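Local coordinates for protein cytidine deaminase (Mycobacterium tuberculosis, PDB 4WIG) that catalyses the zinc-dependent hydrolytic deamination of cytidine and 2'-deoxycytidine to uridine and 2'-deoxyuridine in pyrimidine salvage, at residues A[31-45]-A[54-66]. The protein carries 1 engineered substitution. Sequence-based numbering, arbitrary orientation.
Sequences AAALVDDGRVVTGCN and TLCAECAVVCALH. With ZN (zinc ion), chain C.
G43 and V61 meet where the hairpin of strands 31-35 and 40-44 lies across helix 57-66. The helix axis passes 5.6 Å from that of strand 40-44, running against it at 141°, and C44 and A57 bring their CA atoms to 3.9 Å. So close an approach depends on small residues: G43, having no side chain, lets A57 O and A60 CB come up to its CA, the latter to 3.6 Å. V61 has the largest share of the interface. With CG1 anti to its backbone N (chi1 164°), that methyl rests against both A33 CB and V41 CG2, while CG2 lies over the paired backbones, 3.5 Å from G43 N. Alanines at 31 and 33 suit this face because their short methyls let the branched valine sit against the sheet.

The helix packs on one face of the mixed sheet of the cytidine deaminase fold, where helices 57-67 and 90-100 carry or border the zinc ligands. C56, at the N-cap position, binds zinc through SG at 2.3 Å, with C89 and C92 completing the protein ligands; E58, the probable proton donor, accepts a 2.6 Å hydrogen bond at OE2 from the zinc-bound water. Beside C56, N45, probably a substrate-binding residue, sets its CA 3.2 Å from L55 O in a CA-H...O contact, while OD1 accepts from V29 N and ND2 donates to F27 O. At the hairpin's far end, L65 CD1 packs 3.7 Å from V35 CG1, and the guanidinium of R39, salt-bridged to D37, lies beneath V35 CG2, its edge toward the L65 carbonyl and its NH2 hydrogen-bonded to T68 and G70.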
loop_
_atom_site.group_PDB
_atom_site.type_symbol
_atom_site.label_atom_id
_atom_site.label_comp_id
_atom_site.label_asym_id
_atom_site.label_seq_id
_atom_site.Cartn_x
_atom_site.Cartn_y
_atom_site.Cartn_z
ATOM N N ALA A 31 -8.893 14.985 7.123
ATOM C CA ALA A 31 -8.197 14.986 8.381
ATOM C C ALA A 31 -7.405 16.264 8.556
ATOM O O ALA A 31 -7.001 16.887 7.580
ATOM C CB ALA A 31 -7.292 13.765 8.484
ATOM N N ALA A 32 -7.204 16.647 9.806
ATOM C CA ALA A 32 -6.420 17.826 10.134
ATOM C C ALA A 32 -5.640 17.557 11.406
ATOM O O ALA A 32 -6.145 16.910 12.328
ATOM C CB ALA A 32 -7.323 19.030 10.318
ATOM N N ALA A 33 -4.406 18.047 11.446
ATOM C CA ALA A 33 -3.531 17.811 12.577
ATOM C C ALA A 33 -2.802 19.075 12.980
ATOM O O ALA A 33 -2.402 19.886 12.126
ATOM C CB ALA A 33 -2.531 16.702 12.261
ATOM N N LEU A 34 -2.672 19.233 14.294
ATOM C CA LEU A 34 -1.857 20.267 14.900
ATOM C C LEU A 34 -0.423 19.755 14.984
ATOM O O LEU A 34 -0.161 18.679 15.545
ATOM C CB LEU A 34 -2.351 20.558 16.302
ATOM C CG LEU A 34 -1.613 21.608 17.125
ATOM C CD1 LEU A 34 -1.806 22.990 16.524
ATOM C CD2 LEU A 34 -2.103 21.547 18.563
ATOM N N VAL A 35 0.482 20.554 14.441
ATOM C CA VAL A 35 1.913 20.260 14.443
ATOM C C VAL A 35 2.545 20.960 15.643
ATOM O O VAL A 35 1.970 21.919 16.180
ATOM C CB VAL A 35 2.556 20.719 13.122
ATOM C CG1 VAL A 35 4.003 20.247 13.023
ATOM C CG2 VAL A 35 1.741 20.205 11.938
ATOM N N ASP A 36 3.695 20.463 16.102
ATOM C CA ASP A 36 4.346 21.051 17.285
ATOM C C ASP A 36 4.883 22.484 17.172
ATOM O O ASP A 36 5.310 23.050 18.184
ATOM C CB ASP A 36 5.448 20.121 17.812
ATOM C CG ASP A 36 6.553 19.861 16.804
ATOM O OD1 ASP A 36 7.526 19.185 17.189
ATOM O OD2 ASP A 36 6.466 20.285 15.636
ATOM N N ASP A 37 4.861 23.071 15.981
ATOM C CA ASP A 37 5.147 24.508 15.830
ATOM C C ASP A 37 3.861 25.341 15.837
ATOM O O ASP A 37 3.904 26.565 15.660
ATOM C CB ASP A 37 5.941 24.770 14.550
ATOM C CG ASP A 37 5.105 24.598 13.302
ATOM O OD1 ASP A 37 5.502 25.121 12.244
ATOM O OD2 ASP A 37 4.046 23.941 13.375
ATOM N N GLY A 38 2.724 24.672 16.023
ATOM C CA GLY A 38 1.434 25.330 16.112
ATOM C C GLY A 38 0.661 25.465 14.812
ATOM O O GLY A 38 -0.463 25.950 14.838
ATOM N N ARG A 39 1.235 25.068 13.673
ATOM C CA ARG A 39 0.492 25.141 12.408
ATOM C C ARG A 39 -0.421 23.936 12.298
ATOM O O ARG A 39 -0.240 22.947 13.007
ATOM C CB ARG A 39 1.404 25.246 11.177
ATOM C CG ARG A 39 2.087 23.955 10.756
ATOM C CD ARG A 39 2.995 24.148 9.552
ATOM N NE ARG A 39 3.557 22.894 9.057
ATOM C CZ ARG A 39 4.582 22.231 9.597
ATOM N NH1 ARG A 39 5.206 22.670 10.690
ATOM N NH2 ARG A 39 5.002 21.112 9.032
ATOM N N VAL A 40 -1.410 24.041 11.422
ATOM C CA VAL A 40 -2.326 22.944 11.159
ATOM C C VAL A 40 -2.129 22.471 9.719
ATOM O O VAL A 40 -2.024 23.282 8.804
ATOM C CB VAL A 40 -3.790 23.364 11.412
ATOM C CG1 VAL A 40 -4.769 22.306 10.907
ATOM C CG2 VAL A 40 -4.011 23.605 12.899
ATOM N N VAL A 41 -2.063 21.157 9.527
ATOM C CA VAL A 41 -1.945 20.579 8.189
ATOM C C VAL A 41 -3.160 19.698 7.938
ATOM O O VAL A 41 -3.751 19.184 8.886
ATOM C CB VAL A 41 -0.632 19.780 8.036
ATOM C CG1 VAL A 41 0.549 20.725 8.137
ATOM C CG2 VAL A 41 -0.510 18.682 9.085
ATOM N N THR A 42 -3.547 19.552 6.670
ATOM C CA THR A 42 -4.770 18.821 6.337
ATOM C C THR A 42 -4.544 17.800 5.223
ATOM O O THR A 42 -3.552 17.834 4.517
ATOM C CB THR A 42 -5.932 19.758 5.926
ATOM O OG1 THR A 42 -5.593 20.454 4.725
ATOM C CG2 THR A 42 -6.271 20.747 7.002
ATOM N N GLY A 43 -5.496 16.888 5.092
ATOM C CA GLY A 43 -5.434 15.851 4.096
ATOM C C GLY A 43 -6.817 15.316 3.819
ATOM O O GLY A 43 -7.707 15.383 4.675
ATOM N N CYS A 44 -6.998 14.781 2.613
ATOM C CA CYS A 44 -8.224 14.097 2.263
ATOM C C CYS A 44 -7.902 12.807 1.546
ATOM O O CYS A 44 -6.791 12.641 1.010
ATOM C CB CYS A 44 -9.123 14.985 1.407
ATOM S SG CYS A 44 -8.420 15.518 -0.168
ATOM N N ASN A 45 -8.846 11.878 1.548
ATOM C CA ASN A 45 -8.615 10.632 0.815
ATOM C C ASN A 45 -8.681 10.777 -0.715
ATOM O O ASN A 45 -9.268 11.719 -1.273
ATOM C CB ASN A 45 -9.476 9.465 1.345
ATOM C CG ASN A 45 -10.963 9.707 1.242
ATOM O OD1 ASN A 45 -11.425 10.838 1.178
ATOM N ND2 ASN A 45 -11.726 8.623 1.204
ATOM N N THR A 54 -5.471 3.391 -3.081
ATOM C CA THR A 54 -6.164 4.496 -2.445
ATOM C C THR A 54 -5.312 5.087 -1.333
ATOM O O THR A 54 -4.687 4.348 -0.566
ATOM C CB THR A 54 -7.519 4.020 -1.884
ATOM O OG1 THR A 54 -8.373 3.644 -2.981
ATOM C CG2 THR A 54 -8.192 5.109 -1.069
ATOM N N LEU A 55 -5.269 6.421 -1.283
ATOM C CA LEU A 55 -4.548 7.166 -0.261
ATOM C C LEU A 55 -5.513 7.621 0.815
ATOM O O LEU A 55 -6.557 8.194 0.508
ATOM C CB LEU A 55 -3.846 8.372 -0.915
ATOM C CG LEU A 55 -2.837 7.991 -2.011
ATOM C CD1 LEU A 55 -2.529 9.138 -2.955
ATOM C CD2 LEU A 55 -1.560 7.467 -1.369
ATOM N N CYS A 56 -5.189 7.334 2.078
ATOM C CA CYS A 56 -5.994 7.768 3.214
ATOM C C CYS A 56 -5.733 9.224 3.558
ATOM O O CYS A 56 -4.605 9.708 3.409
ATOM C CB CYS A 56 -5.680 6.926 4.444
ATOM S SG CYS A 56 -6.446 5.289 4.467
ATOM N N ALA A 57 -6.758 9.900 4.071
ATOM C CA ALA A 57 -6.637 11.288 4.520
ATOM C C ALA A 57 -5.489 11.499 5.501
ATOM O O ALA A 57 -4.769 12.489 5.425
ATOM C CB ALA A 57 -7.954 11.742 5.160
ATOM N N GLU A 58 -5.362 10.578 6.451
ATOM C CA GLU A 58 -4.365 10.682 7.494
ATOM C C GLU A 58 -2.954 10.575 6.915
ATOM O O GLU A 58 -2.052 11.286 7.368
ATOM C CB GLU A 58 -4.595 9.630 8.580
ATOM C CG GLU A 58 -6.010 9.624 9.144
ATOM C CD GLU A 58 -6.936 8.656 8.425
ATOM O OE1 GLU A 58 -7.173 8.820 7.206
ATOM O OE2 GLU A 58 -7.453 7.729 9.081
ATOM N N CYS A 59 -2.771 9.718 5.910
ATOM C CA CYS A 59 -1.504 9.669 5.180
ATOM C C CYS A 59 -1.243 10.962 4.423
ATOM O O CYS A 59 -0.112 11.424 4.381
ATOM C CB CYS A 59 -1.453 8.486 4.216
ATOM S SG CYS A 59 -1.342 6.912 5.096
ATOM N N ALA A 60 -2.291 11.535 3.829
ATOM C CA ALA A 60 -2.181 12.838 3.174
ATOM C C ALA A 60 -1.721 13.927 4.173
ATOM O O ALA A 60 -0.916 14.786 3.822
ATOM C CB ALA A 60 -3.501 13.227 2.513
ATOM N N VAL A 61 -2.225 13.877 5.410
ATOM C CA VAL A 61 -1.755 14.777 6.471
ATOM C C VAL A 61 -0.243 14.676 6.708
ATOM O O VAL A 61 0.447 15.696 6.860
ATOM C CB VAL A 61 -2.519 14.523 7.794
ATOM C CG1 VAL A 61 -1.815 15.148 8.986
ATOM C CG2 VAL A 61 -3.944 15.049 7.680
ATOM N N VAL A 62 0.267 13.449 6.726
ATOM C CA VAL A 62 1.677 13.193 6.939
ATOM C C VAL A 62 2.507 13.683 5.750
ATOM O O VAL A 62 3.567 14.241 5.948
ATOM C CB VAL A 62 1.929 11.695 7.218
ATOM C CG1 VAL A 62 3.407 11.340 7.098
ATOM C CG2 VAL A 62 1.380 11.346 8.592
ATOM N N CYS A 63 2.012 13.497 4.529
ATOM C CA CYS A 63 2.666 14.092 3.365
ATOM C C CYS A 63 2.751 15.618 3.497
ATOM O O CYS A 63 3.818 16.212 3.251
ATOM C CB CYS A 63 1.934 13.706 2.084
ATOM S SG CYS A 63 2.072 11.954 1.681
ATOM N N ALA A 64 1.636 16.238 3.892
ATOM C CA ALA A 64 1.590 17.688 4.105
ATOM C C ALA A 64 2.568 18.134 5.190
ATOM O O ALA A 64 3.211 19.182 5.057
ATOM C CB ALA A 64 0.185 18.137 4.454
ATOM N N LEU A 65 2.641 17.364 6.273
ATOM C CA LEU A 65 3.577 17.636 7.365
ATOM C C LEU A 65 4.991 17.842 6.826
ATOM O O LEU A 65 5.671 18.817 7.166
ATOM C CB LEU A 65 3.555 16.490 8.381
ATOM C CG LEU A 65 4.618 16.452 9.471
ATOM C CD1 LEU A 65 4.525 17.672 10.370
ATOM C CD2 LEU A 65 4.485 15.177 10.292
ATOM N N HIS A 66 5.431 16.921 5.980
ATOM C CA HIS A 66 6.804 16.941 5.487
ATOM C C HIS A 66 7.025 17.809 4.261
ATOM O O HIS A 66 8.167 18.031 3.863
ATOM C CB HIS A 66 7.315 15.515 5.318
ATOM C CG HIS A 66 7.482 14.830 6.635
ATOM N ND1 HIS A 66 8.386 15.271 7.575
ATOM C CD2 HIS A 66 6.794 13.823 7.215
ATOM C CE1 HIS A 66 8.289 14.528 8.659
ATOM N NE2 HIS A 66 7.327 13.644 8.468
HETATM ZN ZN ZN C . -6.306 4.837 6.725
HETATM O O HOH W 1 -7.800 5.580 7.696
#